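Local coordinates for vivid PAS protein VVD (Neurospora crassa, PDB 3D72) that senses blue light through a flavin-binding LOV domain of the PAS family and forms a rapidly exchanging dimer on light activation, at residues Y91-M100 with Q111-K119. The protein carries 1 engineered substitution. Sequence-based numbering, arbitrary orientation.
Sequences YVDSNTINTM and QVEVVNFKK. With FAD (flavin-adenine dinucleotide), chain C.
Thr96 and Glu113 are joined through a water, which lies 2.7 Å from Thr96 OG1 and donates to Glu113 O. A second water accepts from Val115 N and, weakly, from Asp93 N. These two waters carry the polar links between 91-100 and 111-119; the direct contacts are of methyl and other carbon groups, some of them against backbone carbonyl oxygens. Val92 CG1, anti to the backbone N, meets Val114 CG2 at 3.8 Å. Its other methyl, CG2, rests on the carbonyl oxygen of Val115. Thr96 turns CG2 to the strand, against Glu113 O and Val114 CB. One turn on, Met100 CG touches Val112 CG2 at 3.9 Å. The Met100 chain bends at chi3 (-77°), and CE reaches both Val114 CG2 and the ribityl carbon C4' of FAD. At the other end, Tyr91 CB sits at the edge of the Phe117 ring, 3.9 Å from Phe117 CZ. The two rings are oblique, with planes at 66°. Asp93 N-caps the helix: Asp93 OD1 accepts from Thr96 N at 3.0 Å, met from above the carboxylate plane.

Asn116 reads the flavin edge with both ends of its amide. FAD N3 donates to Asn116 OD1 at 2.9 Å, almost straight at 173°, and ND2 donates to FAD O2. ND2 also donates to Val115 O, and OD1 accepts from Asn126, so the amide's rotation is fixed. A leucine here would probably leave FAD N3 and O2 without these partners and the flavin edge less firmly positioned.

The contact forms part of the wall of the FAD pocket in the PAS fold. Helix 94-106 runs past strand 110-117, an outermost strand of the five-stranded antiparallel sheet within this chain; the axes of 94-100 and 111-117 approach to 9.0 Å. Within the sheet the strand pairs with 123-134.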
loop_
_atom_site.group_PDB
_atom_site.type_symbol
_atom_site.label_atom_id
_atom_site.label_comp_id
_atom_site.label_asym_id
_atom_site.label_seq_id
_atom_site.Cartn_x
_atom_site.Cartn_y
_atom_site.Cartn_z
ATOM N N TYR A 91 35.650 1.326 5.829
ATOM C CA TYR A 91 35.148 2.452 5.022
ATOM C C TYR A 91 33.853 3.007 5.591
ATOM O O TYR A 91 33.291 3.978 5.064
ATOM C CB TYR A 91 34.911 1.991 3.592
ATOM C CG TYR A 91 36.147 1.444 2.960
ATOM C CD1 TYR A 91 37.297 2.226 2.877
ATOM C CD2 TYR A 91 36.185 0.150 2.455
ATOM C CE1 TYR A 91 38.463 1.733 2.303
ATOM C CE2 TYR A 91 37.346 -0.355 1.876
ATOM C CZ TYR A 91 38.481 0.441 1.803
ATOM O OH TYR A 91 39.629 -0.048 1.231
ATOM N N VAL A 92 33.380 2.391 6.637
ATOM C CA VAL A 92 32.137 2.827 7.228
ATOM C C VAL A 92 32.240 3.256 8.663
ATOM O O VAL A 92 32.931 2.646 9.477
ATOM C CB VAL A 92 31.085 1.735 7.104
ATOM C CG1 VAL A 92 29.790 2.195 7.724
ATOM C CG2 VAL A 92 30.887 1.392 5.638
ATOM N N ASP A 93 31.531 4.347 8.954
ATOM C CA ASP A 93 31.490 4.903 10.277
ATOM C C ASP A 93 30.971 3.842 11.239
ATOM O O ASP A 93 29.856 3.341 11.085
ATOM C CB ASP A 93 30.554 6.108 10.271
ATOM C CG ASP A 93 30.544 6.831 11.587
ATOM O OD1 ASP A 93 30.153 6.214 12.594
ATOM O OD2 ASP A 93 30.936 8.018 11.613
ATOM N N SER A 94 31.783 3.496 12.234
ATOM C CA SER A 94 31.389 2.488 13.206
ATOM C C SER A 94 30.141 2.865 13.993
ATOM O O SER A 94 29.306 2.010 14.278
ATOM C CB SER A 94 32.541 2.199 14.170
ATOM O OG SER A 94 33.541 1.417 13.542
ATOM N N ASN A 95 30.010 4.138 14.349
ATOM C CA ASN A 95 28.840 4.573 15.100
ATOM C C ASN A 95 27.582 4.377 14.264
ATOM O O ASN A 95 26.520 4.052 14.786
ATOM C CB ASN A 95 28.957 6.045 15.490
ATOM C CG ASN A 95 27.767 6.523 16.300
ATOM O OD1 ASN A 95 27.532 6.054 17.414
ATOM N ND2 ASN A 95 27.004 7.456 15.737
ATOM N N THR A 96 27.711 4.583 12.961
ATOM C CA THR A 96 26.578 4.422 12.062
ATOM C C THR A 96 26.131 2.967 12.043
ATOM O O THR A 96 24.932 2.675 12.096
ATOM C CB THR A 96 26.953 4.865 10.632
ATOM O OG1 THR A 96 27.215 6.273 10.625
ATOM C CG2 THR A 96 25.832 4.557 9.639
ATOM N N ILE A 97 27.093 2.057 11.994
ATOM C CA ILE A 97 26.760 0.637 11.981
ATOM C C ILE A 97 26.139 0.217 13.299
ATOM O O ILE A 97 25.172 -0.549 13.312
ATOM C CB ILE A 97 28.006 -0.219 11.684
ATOM C CG1 ILE A 97 28.573 0.188 10.326
ATOM C CG2 ILE A 97 27.622 -1.695 11.637
ATOM C CD1 ILE A 97 29.849 -0.510 9.929
ATOM N N ASN A 98 26.655 0.732 14.386
ATOM C CA ASN A 98 26.101 0.373 15.682
ATOM C C ASN A 98 24.677 0.911 15.811
ATOM O O ASN A 98 23.810 0.257 16.388
ATOM C CB ASN A 98 26.974 0.906 16.811
ATOM C CG ASN A 98 26.501 0.441 18.157
ATOM O OD1 ASN A 98 26.352 -0.759 18.400
ATOM N ND2 ASN A 98 26.247 1.389 19.047
ATOM N N THR A 99 24.438 2.097 15.256
ATOM C CA THR A 99 23.109 2.698 15.296
ATOM C C THR A 99 22.099 1.797 14.583
ATOM O O THR A 99 21.000 1.567 15.076
ATOM C CB THR A 99 23.103 4.092 14.640
ATOM O OG1 THR A 99 23.815 5.007 15.477
ATOM C CG2 THR A 99 21.677 4.590 14.442
ATOM N N MET A 100 22.481 1.282 13.402
ATOM C CA MET A 100 21.599 0.399 12.644
ATOM C C MET A 100 21.360 -0.892 13.407
ATOM O O MET A 100 20.228 -1.350 13.547
ATOM C CB MET A 100 22.221 0.041 11.284
ATOM C CG MET A 100 22.301 1.187 10.286
ATOM S SD MET A 100 22.822 0.638 8.638
ATOM C CE MET A 100 24.549 0.420 8.871
ATOM N N GLN A 111 16.888 5.762 10.489
ATOM C CA GLN A 111 17.214 6.370 9.217
ATOM C C GLN A 111 18.656 6.839 9.338
ATOM O O GLN A 111 19.005 7.539 10.286
ATOM C CB GLN A 111 16.267 7.544 8.975
ATOM C CG GLN A 111 16.156 8.010 7.551
ATOM C CD GLN A 111 14.922 8.882 7.345
ATOM O OE1 GLN A 111 13.965 8.488 6.671
ATOM N NE2 GLN A 111 14.934 10.065 7.945
ATOM N N VAL A 112 19.495 6.433 8.393
ATOM C CA VAL A 112 20.902 6.815 8.426
ATOM C C VAL A 112 21.484 6.990 7.036
ATOM O O VAL A 112 20.868 6.630 6.041
ATOM C CB VAL A 112 21.767 5.742 9.148
ATOM C CG1 VAL A 112 21.219 5.466 10.537
ATOM C CG2 VAL A 112 21.812 4.461 8.319
ATOM N N GLU A 113 22.662 7.606 6.977
ATOM C CA GLU A 113 23.380 7.748 5.726
ATOM C C GLU A 113 24.575 6.828 5.935
ATOM O O GLU A 113 25.289 6.949 6.931
ATOM C CB GLU A 113 23.863 9.178 5.493
ATOM C CG GLU A 113 22.783 10.138 5.049
ATOM C CD GLU A 113 23.359 11.289 4.260
ATOM O OE1 GLU A 113 24.433 11.780 4.657
ATOM O OE2 GLU A 113 22.746 11.699 3.251
ATOM N N VAL A 114 24.779 5.895 5.017
ATOM C CA VAL A 114 25.884 4.963 5.153
ATOM C C VAL A 114 26.632 4.810 3.842
ATOM O O VAL A 114 26.034 4.770 2.770
ATOM C CB VAL A 114 25.382 3.564 5.627
ATOM C CG1 VAL A 114 24.422 2.971 4.615
ATOM C CG2 VAL A 114 26.568 2.627 5.842
ATOM N N VAL A 115 27.955 4.751 3.929
ATOM C CA VAL A 115 28.755 4.579 2.733
ATOM C C VAL A 115 28.585 3.144 2.252
ATOM O O VAL A 115 28.755 2.205 3.025
ATOM C CB VAL A 115 30.247 4.857 3.009
ATOM C CG1 VAL A 115 31.077 4.486 1.790
ATOM C CG2 VAL A 115 30.439 6.329 3.341
ATOM N N ASN A 116 28.225 2.995 0.981
ATOM C CA ASN A 116 28.030 1.690 0.357
ATOM C C ASN A 116 28.769 1.641 -0.974
ATOM O O ASN A 116 29.248 2.661 -1.486
ATOM C CB ASN A 116 26.536 1.411 0.106
ATOM C CG ASN A 116 25.804 0.856 1.338
ATOM O OD1 ASN A 116 24.620 0.523 1.256
ATOM N ND2 ASN A 116 26.498 0.752 2.466
ATOM N N PHE A 117 28.864 0.449 -1.543
ATOM C CA PHE A 117 29.558 0.272 -2.811
ATOM C C PHE A 117 28.754 -0.607 -3.761
ATOM O O PHE A 117 28.212 -1.632 -3.353
ATOM C CB PHE A 117 30.932 -0.365 -2.566
ATOM C CG PHE A 117 31.820 0.441 -1.671
ATOM C CD1 PHE A 117 32.686 1.392 -2.200
ATOM C CD2 PHE A 117 31.766 0.271 -0.295
ATOM C CE1 PHE A 117 33.477 2.177 -1.367
ATOM C CE2 PHE A 117 32.547 1.045 0.556
ATOM C CZ PHE A 117 33.415 2.007 0.012
ATOM N N LYS A 118 28.686 -0.188 -5.012
ATOM C CA LYS A 118 27.969 -0.940 -6.021
ATOM C C LYS A 118 28.864 -2.118 -6.398
ATOM O O LYS A 118 30.033 -2.175 -6.011
ATOM C CB LYS A 118 27.679 -0.046 -7.226
ATOM C CG LYS A 118 26.922 1.231 -6.868
ATOM C CD LYS A 118 26.457 1.956 -8.111
ATOM C CE LYS A 118 25.638 3.188 -7.766
ATOM N NZ LYS A 118 25.052 3.805 -8.989
ATOM N N LYS A 119 28.307 -3.089 -7.159
ATOM C CA LYS A 119 29.051 -4.273 -7.564
ATOM C C LYS A 119 30.376 -3.953 -8.254
ATOM O O LYS A 119 31.374 -4.650 -8.051
ATOM C CB LYS A 119 28.183 -5.131 -8.501
ATOM C CG LYS A 119 28.844 -6.428 -8.997
ATOM C CD LYS A 119 27.918 -7.194 -9.940
ATOM C CE LYS A 119 28.614 -8.395 -10.566
ATOM N NZ LYS A 119 29.131 -9.329 -9.532
HETATM P PA FAD C . 28.079 -5.533 13.490
HETATM O O1A FAD C . 28.647 -6.438 12.454
HETATM O O2A FAD C . 27.941 -6.064 14.866
HETATM O O5B FAD C . 28.943 -4.202 13.500
HETATM C C5B FAD C . 28.703 -3.100 14.398
HETATM C C4B FAD C . 29.890 -2.148 14.285
HETATM O O4B FAD C . 29.669 -1.090 15.235
HETATM C C3B FAD C . 31.267 -2.771 14.594
HETATM O O3B FAD C . 32.229 -2.588 13.587
HETATM C C2B FAD C . 31.690 -2.171 15.930
HETATM O O2B FAD C . 33.050 -1.870 16.106
HETATM C C1B FAD C . 30.777 -0.960 16.137
HETATM N N9A FAD C . 30.203 -0.864 17.466
HETATM C C8A FAD C . 29.394 -1.767 18.099
HETATM N N7A FAD C . 29.036 -1.415 19.312
HETATM C C5A FAD C . 29.678 -0.204 19.501
HETATM C C6A FAD C . 29.695 0.707 20.617
HETATM N N6A FAD C . 29.031 0.448 21.747
HETATM N N1A FAD C . 30.430 1.850 20.503
HETATM C C2A FAD C . 31.097 2.082 19.339
HETATM N N3A FAD C . 31.147 1.310 18.229
HETATM C C4A FAD C . 30.389 0.141 18.400
HETATM N N1 FAD C . 23.271 -1.860 5.424
HETATM C C2 FAD C . 23.868 -1.225 4.384
HETATM O O2 FAD C . 25.065 -0.882 4.411
HETATM N N3 FAD C . 23.117 -0.922 3.237
HETATM C C4 FAD C . 21.772 -1.247 3.053
HETATM O O4 FAD C . 21.191 -0.920 1.992
HETATM C C4X FAD C . 21.156 -1.894 4.143
HETATM N N5 FAD C . 19.803 -2.267 4.032
HETATM C C5X FAD C . 19.222 -2.911 5.111
HETATM C C6 FAD C . 17.849 -3.297 5.019
HETATM C C7 FAD C . 17.218 -3.971 6.037
HETATM C C7M FAD C . 15.736 -4.319 5.844
HETATM C C8 FAD C . 17.935 -4.348 7.199
HETATM C C8M FAD C . 17.306 -5.113 8.346
HETATM C C9 FAD C . 19.319 -3.963 7.317
HETATM C C9A FAD C . 19.980 -3.260 6.295
HETATM N N10 FAD C . 21.371 -2.846 6.378
HETATM C C10 FAD C . 21.948 -2.219 5.296
HETATM C "C1'" FAD C . 22.209 -3.089 7.586
HETATM C "C2'" FAD C . 22.938 -4.395 7.781
HETATM O "O2'" FAD C . 22.112 -5.459 7.292
HETATM C "C3'" FAD C . 23.280 -4.511 9.285
HETATM O "O3'" FAD C . 22.064 -4.508 10.030
HETATM C "C4'" FAD C . 24.179 -3.334 9.793
HETATM O "O4'" FAD C . 25.440 -3.401 9.154
HETATM C "C5'" FAD C . 24.373 -3.343 11.318
HETATM O "O5'" FAD C . 24.381 -4.680 11.844
HETATM P P FAD C . 25.670 -5.605 11.828
HETATM O O1P FAD C . 25.189 -6.966 12.078
HETATM O O2P FAD C . 26.441 -5.405 10.577
HETATM O O3P FAD C . 26.595 -5.153 13.059
HETATM O O HOH W 1 29.477 5.637 6.576
HETATM O O HOH W 2 27.900 7.239 8.151
#